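Local structure of venom allergen-like (VAL) 4 protein (Schistosoma mansoni, 4P27) at residues R26-P31 against E93-Y98; G75-D80 against K113-N118; Y98-N103 against D147-A152. The protein is a lipid-binding member of the SCP/TAPS (CAP) superfamily that lacks the prototypical CAP motifs. One frame throughout, in Å; residues are numbered along the deposited sequence.

Interaction 1 of 3, residues R26-P31 against E93-Y98; sequences RIPGQP and EEYKNY
Gln30 reaches across to two backbone carbonyls of 93-98 with a single amide nitrogen. Its NE2 donates to Tyr98 O at 3.2 Å along a nearly straight path (168°), with the acceptor lying in the Gln30 amide plane although the nitrogen stands above the carbonyl plane of Tyr98. The second bond, NE2 to Tyr95 O at 2.8 Å, is strongly bent and weak. The bend at chi2 (-54°) turns the amide toward 93-98, where NE2 faces both carbonyl oxygens. Water 1 adds a further polar link, donating to Pro28 O at 2.8 Å and to Tyr95 O.

In the CAP fold of this protein, the contact joins the loop that follows helix 6-22 to the short 3-10 turn after helix 84-93. The first loop is folded by a type II beta turn from Ile27 to Gln30, with Gly29 at its positive-phi position.

Apolar contacts gather on the Tyr95 ring. Ile27 CG2 sits over one face in a CH-pi contact, 3.8 Å from the centroid and displaced toward the rim. At the hydroxyl end, the Pro28 ring lies against the phenol, with CD 3.7 Å from Tyr95 CZ and CG 3.4 Å from Tyr95 OH. Tyr112 of helix 110-115 packs against Ile27, Gln30 and Tyr95 alike. At the edge of the Tyr98 ring, Gln30 OE1 is 3.8 Å from Tyr98 CD2.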
loop_
_atom_site.group_PDB
_atom_site.type_symbol
_atom_site.label_atom_id
_atom_site.label_comp_id
_atom_site.label_asym_id
_atom_site.label_seq_id
_atom_site.Cartn_x
_atom_site.Cartn_y
_atom_site.Cartn_z
ATOM N N ARG A 26 14.059 -8.468 -5.682
ATOM C CA ARG A 26 13.419 -9.608 -5.110
ATOM C C ARG A 26 11.953 -9.547 -5.443
ATOM O O ARG A 26 11.211 -10.412 -5.017
ATOM C CB ARG A 26 13.658 -9.704 -3.580
ATOM C CG ARG A 26 15.065 -10.203 -3.150
ATOM C CD ARG A 26 15.155 -10.367 -1.597
ATOM N NE ARG A 26 16.220 -9.540 -0.959
ATOM C CZ ARG A 26 16.044 -8.595 -0.019
ATOM N NH1 ARG A 26 14.836 -8.285 0.434
ATOM N NH2 ARG A 26 17.089 -7.919 0.465
ATOM N N ILE A 27 11.506 -8.573 -6.236
ATOM C CA ILE A 27 10.129 -8.713 -6.834
ATOM C C ILE A 27 10.269 -9.197 -8.247
ATOM O O ILE A 27 10.836 -8.445 -9.057
ATOM C CB ILE A 27 9.383 -7.347 -6.925
ATOM C CG1 ILE A 27 9.553 -6.569 -5.604
ATOM C CG2 ILE A 27 7.941 -7.518 -7.416
ATOM C CD1 ILE A 27 8.725 -7.080 -4.472
ATOM N N PRO A 28 9.758 -10.405 -8.566
ATOM C CA PRO A 28 10.022 -11.025 -9.881
ATOM C C PRO A 28 9.576 -10.122 -11.041
ATOM O O PRO A 28 8.447 -9.596 -11.045
ATOM C CB PRO A 28 9.130 -12.307 -9.849
ATOM C CG PRO A 28 9.238 -12.729 -8.379
ATOM C CD PRO A 28 9.121 -11.375 -7.633
ATOM N N GLY A 29 10.465 -9.979 -12.017
ATOM C CA GLY A 29 10.136 -9.332 -13.303
ATOM C C GLY A 29 10.026 -7.818 -13.113
ATOM O O GLY A 29 9.564 -7.129 -13.984
ATOM N N GLN A 30 10.419 -7.272 -11.968
ATOM C CA GLN A 30 10.233 -5.797 -11.813
ATOM C C GLN A 30 11.612 -5.210 -11.687
ATOM O O GLN A 30 12.361 -5.742 -10.920
ATOM C CB GLN A 30 9.412 -5.463 -10.515
ATOM C CG GLN A 30 7.901 -5.777 -10.572
ATOM C CD GLN A 30 7.211 -5.125 -11.761
ATOM O OE1 GLN A 30 7.593 -4.057 -12.211
ATOM N NE2 GLN A 30 6.151 -5.759 -12.243
ATOM N N PRO A 31 11.927 -4.069 -12.354
ATOM C CA PRO A 31 13.265 -3.487 -12.144
ATOM C C PRO A 31 13.479 -3.076 -10.692
ATOM O O PRO A 31 12.527 -2.712 -10.028
ATOM C CB PRO A 31 13.278 -2.267 -13.074
ATOM C CG PRO A 31 11.836 -1.808 -13.118
ATOM C CD PRO A 31 11.055 -3.145 -13.123
ATOM N N GLU A 93 0.827 -9.055 -5.295
ATOM C CA GLU A 93 1.014 -9.880 -6.487
ATOM C C GLU A 93 0.384 -9.218 -7.676
ATOM O O GLU A 93 0.509 -9.723 -8.776
ATOM C CB GLU A 93 0.351 -11.231 -6.328
ATOM C CG GLU A 93 0.649 -11.798 -4.982
ATOM C CD GLU A 93 1.345 -13.088 -5.076
ATOM O OE1 GLU A 93 2.537 -13.073 -5.370
ATOM O OE2 GLU A 93 0.668 -14.091 -4.866
ATOM N N GLU A 94 -0.262 -8.085 -7.466
ATOM C CA GLU A 94 -0.565 -7.249 -8.577
ATOM C C GLU A 94 0.655 -6.834 -9.341
ATOM O O GLU A 94 0.496 -6.294 -10.434
ATOM C CB GLU A 94 -1.266 -5.977 -8.120
ATOM C CG GLU A 94 -2.608 -6.231 -7.502
ATOM C CD GLU A 94 -3.283 -4.923 -7.177
ATOM O OE1 GLU A 94 -2.692 -3.814 -7.370
ATOM O OE2 GLU A 94 -4.401 -4.999 -6.708
ATOM N N TYR A 95 1.867 -7.054 -8.805
ATOM C CA TYR A 95 3.051 -6.807 -9.607
ATOM C C TYR A 95 3.087 -7.646 -10.915
ATOM O O TYR A 95 3.762 -7.257 -11.864
ATOM C CB TYR A 95 4.350 -7.050 -8.788
ATOM C CG TYR A 95 4.730 -8.502 -8.566
ATOM C CD1 TYR A 95 5.246 -9.289 -9.611
ATOM C CD2 TYR A 95 4.624 -9.075 -7.294
ATOM C CE1 TYR A 95 5.641 -10.605 -9.383
ATOM C CE2 TYR A 95 4.968 -10.389 -7.065
ATOM C CZ TYR A 95 5.496 -11.145 -8.105
ATOM O OH TYR A 95 5.870 -12.447 -7.838
ATOM N N LYS A 96 2.356 -8.773 -10.956
ATOM C CA LYS A 96 2.238 -9.566 -12.187
ATOM C C LYS A 96 1.544 -8.813 -13.309
ATOM O O LYS A 96 1.664 -9.216 -14.433
ATOM C CB LYS A 96 1.505 -10.848 -11.920
ATOM C CG LYS A 96 2.341 -11.731 -11.030
ATOM C CD LYS A 96 1.541 -12.791 -10.309
ATOM C CE LYS A 96 2.580 -13.818 -9.921
ATOM N NZ LYS A 96 2.176 -14.634 -8.764
ATOM N N ASN A 97 0.825 -7.734 -13.001
ATOM C CA ASN A 97 0.032 -7.058 -13.978
ATOM C C ASN A 97 0.724 -5.825 -14.416
ATOM O O ASN A 97 0.196 -5.113 -15.266
ATOM C CB ASN A 97 -1.319 -6.650 -13.398
ATOM C CG ASN A 97 -2.100 -7.823 -12.809
ATOM O OD1 ASN A 97 -2.027 -8.940 -13.295
ATOM N ND2 ASN A 97 -2.855 -7.561 -11.758
ATOM N N TYR A 98 1.863 -5.495 -13.807
ATOM C CA TYR A 98 2.410 -4.126 -14.007
ATOM C C TYR A 98 3.608 -4.139 -14.937
ATOM O O TYR A 98 4.447 -4.941 -14.770
ATOM C CB TYR A 98 2.777 -3.470 -12.670
ATOM C CG TYR A 98 3.292 -2.086 -12.853
ATOM C CD1 TYR A 98 2.481 -1.069 -13.455
ATOM C CD2 TYR A 98 4.573 -1.753 -12.481
ATOM C CE1 TYR A 98 2.928 0.196 -13.616
ATOM C CE2 TYR A 98 5.046 -0.446 -12.641
ATOM C CZ TYR A 98 4.211 0.508 -13.214
ATOM O OH TYR A 98 4.683 1.765 -13.422
HETATM O O HOH W 1 6.557 -8.567 -12.872
#

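Interaction 2 of 3, residues G75-D80 against K113-N118; sequences GQNLAD and KQMVWN. With NAG (2-acetamido-2-deoxy-beta-D-glucopyranose), chain B.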
loop_
_atom_site.group_PDB
_atom_site.type_symbol
_atom_site.label_atom_id
_atom_site.label_comp_id
_atom_site.label_asym_id
_atom_site.label_seq_id
_atom_site.Cartn_x
_atom_site.Cartn_y
_atom_site.Cartn_z
ATOM N N GLY A 75 -3.125 8.501 -0.243
ATOM C CA GLY A 75 -3.509 7.368 -1.063
ATOM C C GLY A 75 -4.164 6.333 -0.154
ATOM O O GLY A 75 -4.017 6.390 1.041
ATOM N N GLN A 76 -4.778 5.304 -0.737
ATOM C CA GLN A 76 -5.506 4.310 0.063
ATOM C C GLN A 76 -5.496 2.973 -0.672
ATOM O O GLN A 76 -5.654 2.924 -1.887
ATOM C CB GLN A 76 -6.914 4.796 0.333
ATOM C CG GLN A 76 -7.675 3.936 1.342
ATOM C CD GLN A 76 -8.997 4.611 1.719
ATOM O OE1 GLN A 76 -9.944 4.458 0.984
ATOM N NE2 GLN A 76 -9.002 5.464 2.742
ATOM N N ASN A 77 -5.260 1.906 0.055
ATOM C CA ASN A 77 -5.454 0.558 -0.495
ATOM C C ASN A 77 -6.550 -0.077 0.384
ATOM O O ASN A 77 -6.569 0.099 1.626
ATOM C CB ASN A 77 -4.167 -0.274 -0.263
ATOM C CG ASN A 77 -3.108 -0.027 -1.323
ATOM O OD1 ASN A 77 -3.370 0.661 -2.292
ATOM N ND2 ASN A 77 -1.893 -0.542 -1.135
ATOM N N LEU A 78 -7.442 -0.827 -0.251
ATOM C CA LEU A 78 -8.544 -1.506 0.456
ATOM C C LEU A 78 -8.503 -3.017 0.182
ATOM O O LEU A 78 -8.015 -3.500 -0.913
ATOM C CB LEU A 78 -9.890 -0.985 -0.059
ATOM C CG LEU A 78 -10.247 0.487 0.051
ATOM C CD1 LEU A 78 -11.582 0.783 -0.688
ATOM C CD2 LEU A 78 -10.344 0.939 1.490
ATOM N N ALA A 79 -8.937 -3.822 1.165
ATOM C CA ALA A 79 -8.973 -5.279 0.916
ATOM C C ALA A 79 -10.210 -5.852 1.635
ATOM O O ALA A 79 -10.629 -5.335 2.681
ATOM C CB ALA A 79 -7.705 -5.975 1.341
ATOM N N ASP A 80 -10.861 -6.830 0.999
ATOM C CA ASP A 80 -12.059 -7.402 1.614
ATOM C C ASP A 80 -11.653 -8.860 1.643
ATOM O O ASP A 80 -11.591 -9.456 0.605
ATOM C CB ASP A 80 -13.309 -7.186 0.738
ATOM C CG ASP A 80 -14.572 -7.991 1.279
ATOM O OD1 ASP A 80 -14.516 -8.552 2.424
ATOM O OD2 ASP A 80 -15.629 -7.978 0.588
ATOM N N LYS A 113 1.390 -0.615 -6.831
ATOM C CA LYS A 113 2.088 0.625 -7.070
ATOM C C LYS A 113 2.156 1.555 -5.849
ATOM O O LYS A 113 3.184 2.171 -5.603
ATOM C CB LYS A 113 1.507 1.435 -8.285
ATOM C CG LYS A 113 1.678 0.765 -9.655
ATOM C CD LYS A 113 1.014 1.630 -10.759
ATOM C CE LYS A 113 1.871 2.852 -11.084
ATOM N NZ LYS A 113 1.266 3.589 -12.279
ATOM N N GLN A 114 1.063 1.647 -5.108
ATOM C CA GLN A 114 1.043 2.426 -3.906
ATOM C C GLN A 114 2.018 1.831 -2.860
ATOM O O GLN A 114 2.661 2.598 -2.135
ATOM C CB GLN A 114 -0.377 2.456 -3.312
ATOM C CG GLN A 114 -0.423 3.231 -2.003
ATOM C CD GLN A 114 -0.076 4.752 -2.220
ATOM O OE1 GLN A 114 -0.957 5.532 -2.565
ATOM N NE2 GLN A 114 1.160 5.161 -1.937
ATOM N N MET A 115 2.093 0.485 -2.767
ATOM C CA MET A 115 3.018 -0.118 -1.759
ATOM C C MET A 115 4.468 0.186 -2.072
ATOM O O MET A 115 5.236 0.325 -1.172
ATOM C CB MET A 115 2.870 -1.655 -1.689
ATOM C CG MET A 115 1.512 -2.087 -1.030
ATOM S SD MET A 115 1.414 -3.915 -1.004
ATOM C CE MET A 115 2.546 -4.245 0.251
ATOM N N VAL A 116 4.849 0.318 -3.345
ATOM C CA VAL A 116 6.252 0.594 -3.674
ATOM C C VAL A 116 6.498 2.057 -4.103
ATOM O O VAL A 116 7.523 2.367 -4.666
ATOM C CB VAL A 116 6.829 -0.366 -4.747
ATOM C CG1 VAL A 116 6.920 -1.820 -4.212
ATOM C CG2 VAL A 116 6.080 -0.287 -6.099
ATOM N N TRP A 117 5.600 2.939 -3.685
ATOM C CA TRP A 117 5.618 4.326 -4.126
ATOM C C TRP A 117 6.745 5.004 -3.439
ATOM O O TRP A 117 6.841 5.038 -2.183
ATOM C CB TRP A 117 4.262 5.039 -3.879
ATOM C CG TRP A 117 4.254 6.312 -4.682
ATOM C CD1 TRP A 117 4.545 7.592 -4.232
ATOM C CD2 TRP A 117 3.964 6.413 -6.077
ATOM N NE1 TRP A 117 4.469 8.505 -5.317
ATOM C CE2 TRP A 117 4.114 7.795 -6.450
ATOM C CE3 TRP A 117 3.611 5.463 -7.069
ATOM C CZ2 TRP A 117 3.911 8.248 -7.780
ATOM C CZ3 TRP A 117 3.370 5.939 -8.389
ATOM C CH2 TRP A 117 3.536 7.315 -8.694
ATOM N N ASN A 118 7.664 5.529 -4.233
ATOM C CA ASN A 118 8.931 6.015 -3.615
ATOM C C ASN A 118 8.812 7.257 -2.711
ATOM O O ASN A 118 9.556 7.360 -1.724
ATOM C CB ASN A 118 10.006 6.241 -4.692
ATOM C CG ASN A 118 9.711 7.468 -5.547
ATOM O OD1 ASN A 118 8.530 7.887 -5.730
ATOM N ND2 ASN A 118 10.762 8.015 -6.135
HETATM C C1 NAG B . 10.878 9.182 -6.843
HETATM C C2 NAG B . 12.105 10.073 -6.592
HETATM C C3 NAG B . 12.225 11.198 -7.572
HETATM C C4 NAG B . 12.128 10.625 -8.958
HETATM C C5 NAG B . 10.780 9.957 -9.110
HETATM C C6 NAG B . 10.612 9.539 -10.546
HETATM C C7 NAG B . 12.522 10.011 -4.259
HETATM C C8 NAG B . 12.354 10.665 -2.943
HETATM N N2 NAG B . 12.106 10.676 -5.296
HETATM O O3 NAG B . 13.468 11.858 -7.371
HETATM O O4 NAG B . 12.258 11.656 -9.888
HETATM O O5 NAG B . 10.701 8.868 -8.210
HETATM O O6 NAG B . 9.427 8.808 -10.738
HETATM O O7 NAG B . 13.000 8.920 -4.324
HETATM O O HOH W 2 -3.465 5.097 -3.565
#
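Asn77 and Gln114 meet obliquely, their amide planes 57° apart, and the contact is made by the amide of one against the aliphatic stem of the other. Asn77 OD1 lies 3.6 Å from Gln114 CB, while Asn77 ND2 is turned to the next residue of the helix and comes to 3.7 Å from Met115 CG. The asparagine and methionine side chains cross at about a right angle. Asn77 ND2 is also hydrogen-bonded to Asn111 O, one turn back, which helps set the rotation of the amide and ties the strand to helix 110-115.

This is sheet-on-helix packing within the alpha-beta-alpha sandwich of the CAP fold. Asn77 belongs to the outermost strand 75-81 and faces the layer that holds helices 84-93 and 110-115; Trp91 touches both Asn77 and Met115.

Gln114 runs out from the helix with CG opposite its backbone N (chi1 178°), then bends at chi2 (64°), which carries its amide along the strand to Gly75. Gln114 OE1 stands 3.5 Å from Gly75 CA, an approach made possible by the missing side chain. This buried oxygen also accepts from Asp144 N, and water 2 lies 2.7 Å from Gln114 OE1 while accepting from Gln76 N at 3.1 Å. Beyond the helix end the segment leads to Asn118, whose ND2 is linked covalently to C1 of the N-linked sugar.

Interaction 3 of 3, residues Y98-N103 against D147-A152; sequences YNFEKN and DRPYEA. With NAG (2-acetamido-2-deoxy-beta-D-glucopyranose), chain B.
Phe100 O is gripped from two directions, by Arg148 NE across the contact and, weakly, by Asn103 N within its own turn. The arginine bond is short, 2.6 Å from NE to Phe100 O, and runs nearly along the C=O axis, though the oxygen is tilted out of the guanidinium plane. Arg148 NH2 also points at Glu101 O, but the modelled 2.5 Å is too short for the length to be trusted. Arg148 spans the gap because its chain is extended from CG to NE (chi3 179°). One face of the guanidinium is covered by Asn103 CB, 3.8 Å from Arg148 CZ and over the centre of the group.

The 98-103 turn is shaped by an Asx motif, Asn99 OD1 accepting from Lys102 N, and by Tyr98 OH donating to Asn103 OD1, which also accepts from Lys113 NZ. Across the contact, Tyr98 OH lies 3.4 Å from Pro149 CD.

Phe100 meets Arg148 over one ring face and Tyr150 along its CE2-CZ rim. Arg148 CD makes the first of these as a CH-pi contact. Phe100 CE2 meets a face of the Tyr150 ring, 3.5 Å from Tyr150 CE1, in an oblique pairing with planes 35° apart. At the ring edge, Phe100 CZ approaches Tyr150 O to 3.2 Å. Tyr150 OH is itself hydrogen-bonded to Pro31 O. Farther along, Glu151 OE2 comes to 3.6 Å from C4 of the sugar carried by Asn118.

The Arg148 guanidinium, directed at the carbonyls of Phe100 and probably Glu101, would have its charge partly offset by their dipoles while it holds the 98-103 turn against the loop after strand 133-141.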
loop_
_atom_site.group_PDB
_atom_site.type_symbol
_atom_site.label_atom_id
_atom_site.label_comp_id
_atom_site.label_asym_id
_atom_site.label_seq_id
_atom_site.Cartn_x
_atom_site.Cartn_y
_atom_site.Cartn_z
ATOM N N TYR A 98 1.863 -5.495 -13.807
ATOM C CA TYR A 98 2.410 -4.126 -14.007
ATOM C C TYR A 98 3.608 -4.139 -14.937
ATOM O O TYR A 98 4.447 -4.941 -14.770
ATOM C CB TYR A 98 2.777 -3.470 -12.670
ATOM C CG TYR A 98 3.292 -2.086 -12.853
ATOM C CD1 TYR A 98 2.481 -1.069 -13.455
ATOM C CD2 TYR A 98 4.573 -1.753 -12.481
ATOM C CE1 TYR A 98 2.928 0.196 -13.616
ATOM C CE2 TYR A 98 5.046 -0.446 -12.641
ATOM C CZ TYR A 98 4.211 0.508 -13.214
ATOM O OH TYR A 98 4.683 1.765 -13.422
ATOM N N ASN A 99 3.634 -3.294 -15.968
ATOM C CA ASN A 99 4.803 -3.071 -16.777
ATOM C C ASN A 99 5.402 -1.757 -16.512
ATOM O O ASN A 99 4.918 -0.734 -16.987
ATOM C CB ASN A 99 4.469 -3.158 -18.298
ATOM C CG ASN A 99 5.698 -2.942 -19.235
ATOM O OD1 ASN A 99 6.696 -2.341 -18.898
ATOM N ND2 ASN A 99 5.532 -3.320 -20.458
ATOM N N PHE A 100 6.567 -1.778 -15.861
ATOM C CA PHE A 100 7.209 -0.546 -15.476
ATOM C C PHE A 100 7.655 0.280 -16.707
ATOM O O PHE A 100 7.512 1.537 -16.758
ATOM C CB PHE A 100 8.379 -0.970 -14.575
ATOM C CG PHE A 100 9.146 0.157 -13.995
ATOM C CD1 PHE A 100 10.053 0.900 -14.790
ATOM C CD2 PHE A 100 8.976 0.507 -12.657
ATOM C CE1 PHE A 100 10.751 1.960 -14.252
ATOM C CE2 PHE A 100 9.657 1.605 -12.148
ATOM C CZ PHE A 100 10.570 2.290 -12.924
ATOM N N GLU A 101 8.285 -0.393 -17.673
ATOM C CA GLU A 101 8.846 0.356 -18.889
ATOM C C GLU A 101 7.774 1.202 -19.587
ATOM O O GLU A 101 7.906 2.456 -19.747
ATOM C CB GLU A 101 9.334 -0.654 -19.902
ATOM C CG GLU A 101 10.614 -1.287 -19.519
ATOM C CD GLU A 101 11.261 -2.004 -20.710
ATOM O OE1 GLU A 101 11.361 -1.408 -21.797
ATOM O OE2 GLU A 101 11.659 -3.178 -20.570
ATOM N N LYS A 102 6.639 0.555 -19.806
ATOM C CA LYS A 102 5.490 1.301 -20.388
ATOM C C LYS A 102 4.600 1.942 -19.384
ATOM O O LYS A 102 3.725 2.685 -19.764
ATOM C CB LYS A 102 4.677 0.439 -21.318
ATOM C CG LYS A 102 5.593 -0.314 -22.266
ATOM C CD LYS A 102 5.369 -0.014 -23.724
ATOM C CE LYS A 102 5.140 -1.347 -24.404
ATOM N NZ LYS A 102 5.277 -1.163 -25.861
ATOM N N ASN A 103 4.863 1.727 -18.087
ATOM C CA ASN A 103 3.965 2.211 -17.102
ATOM C C ASN A 103 2.551 1.748 -17.438
ATOM O O ASN A 103 1.653 2.552 -17.485
ATOM C CB ASN A 103 3.982 3.741 -16.970
ATOM C CG ASN A 103 3.216 4.204 -15.740
ATOM O OD1 ASN A 103 3.134 3.472 -14.761
ATOM N ND2 ASN A 103 2.747 5.414 -15.742
ATOM N N ASP A 147 1.922 8.077 -12.527
ATOM C CA ASP A 147 3.355 7.729 -12.900
ATOM C C ASP A 147 3.876 6.409 -12.405
ATOM O O ASP A 147 3.125 5.610 -11.725
ATOM C CB ASP A 147 4.292 8.781 -12.337
ATOM C CG ASP A 147 3.929 10.182 -12.873
ATOM O OD1 ASP A 147 3.360 10.191 -13.955
ATOM O OD2 ASP A 147 4.115 11.223 -12.229
ATOM N N ARG A 148 5.161 6.198 -12.742
ATOM C CA ARG A 148 5.902 5.015 -12.289
ATOM C C ARG A 148 6.184 5.212 -10.795
ATOM O O ARG A 148 6.381 6.357 -10.295
ATOM C CB ARG A 148 7.183 4.826 -13.138
ATOM C CG ARG A 148 6.889 4.398 -14.593
ATOM C CD ARG A 148 8.174 4.576 -15.430
ATOM N NE ARG A 148 7.927 4.149 -16.817
ATOM C CZ ARG A 148 7.446 5.024 -17.716
ATOM N NH1 ARG A 148 7.252 6.279 -17.368
ATOM N NH2 ARG A 148 7.185 4.670 -18.914
ATOM N N PRO A 149 6.254 4.114 -10.048
ATOM C CA PRO A 149 6.411 4.278 -8.571
ATOM C C PRO A 149 7.741 4.772 -8.042
ATOM O O PRO A 149 7.803 5.267 -6.896
ATOM C CB PRO A 149 6.118 2.877 -8.036
ATOM C CG PRO A 149 6.413 1.935 -9.208
ATOM C CD PRO A 149 6.036 2.706 -10.452
ATOM N N TYR A 150 8.807 4.618 -8.833
ATOM C CA TYR A 150 10.179 4.889 -8.407
ATOM C C TYR A 150 11.179 5.005 -9.609
ATOM O O TYR A 150 10.867 4.648 -10.750
ATOM C CB TYR A 150 10.678 3.818 -7.408
ATOM C CG TYR A 150 10.587 2.365 -7.934
ATOM C CD1 TYR A 150 11.532 1.857 -8.820
ATOM C CD2 TYR A 150 9.550 1.527 -7.502
ATOM C CE1 TYR A 150 11.422 0.531 -9.320
ATOM C CE2 TYR A 150 9.444 0.212 -7.952
ATOM C CZ TYR A 150 10.401 -0.289 -8.862
ATOM O OH TYR A 150 10.222 -1.574 -9.364
ATOM N N GLU A 151 12.411 5.387 -9.318
ATOM C CA GLU A 151 13.455 5.367 -10.370
ATOM C C GLU A 151 14.134 4.007 -10.343
ATOM O O GLU A 151 14.524 3.556 -9.260
ATOM C CB GLU A 151 14.532 6.289 -9.980
ATOM C CG GLU A 151 14.308 7.755 -10.183
ATOM C CD GLU A 151 15.619 8.472 -9.831
ATOM O OE1 GLU A 151 16.693 7.816 -9.844
ATOM O OE2 GLU A 151 15.575 9.670 -9.510
ATOM N N ALA A 152 14.319 3.396 -11.504
ATOM C CA ALA A 152 15.040 2.112 -11.588
ATOM C C ALA A 152 16.571 2.276 -11.327
ATOM O O ALA A 152 17.117 3.371 -11.439
ATOM C CB ALA A 152 14.812 1.506 -12.966
HETATM C C1 NAG B . 10.878 9.182 -6.843
HETATM C C2 NAG B . 12.105 10.073 -6.592
HETATM C C3 NAG B . 12.225 11.198 -7.572
HETATM C C4 NAG B . 12.128 10.625 -8.958
HETATM C C5 NAG B . 10.780 9.957 -9.110
HETATM C C6 NAG B . 10.612 9.539 -10.546
HETATM C C7 NAG B . 12.522 10.011 -4.259
HETATM C C8 NAG B . 12.354 10.665 -2.943
HETATM N N2 NAG B . 12.106 10.676 -5.296
HETATM O O3 NAG B . 13.468 11.858 -7.371
HETATM O O4 NAG B . 12.258 11.656 -9.888
HETATM O O5 NAG B . 10.701 8.868 -8.210
HETATM O O6 NAG B . 9.427 8.808 -10.738
HETATM O O7 NAG B . 13.000 8.920 -4.324
#

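How the interactions relate
From the N terminus, interaction 1 closes the longest loop, bringing the segment after helix 6-22 to the turn behind helix 84-93. Interaction 2 opens inside that span, at strand 75-80, and closes beyond it on helix 110-115, so the two cross. Interaction 3 starts at Tyr98, shared with interaction 1, and crosses interaction 2 before closing at 147-152; interactions 1 and 3 are in series. Pro31 packs on Phe100 and joins the first to the third, while Lys113 and Asn118 connect the second to the third, the latter through the backbone of Pro149. Together they tie an edge strand, helix 110-115 and three loops.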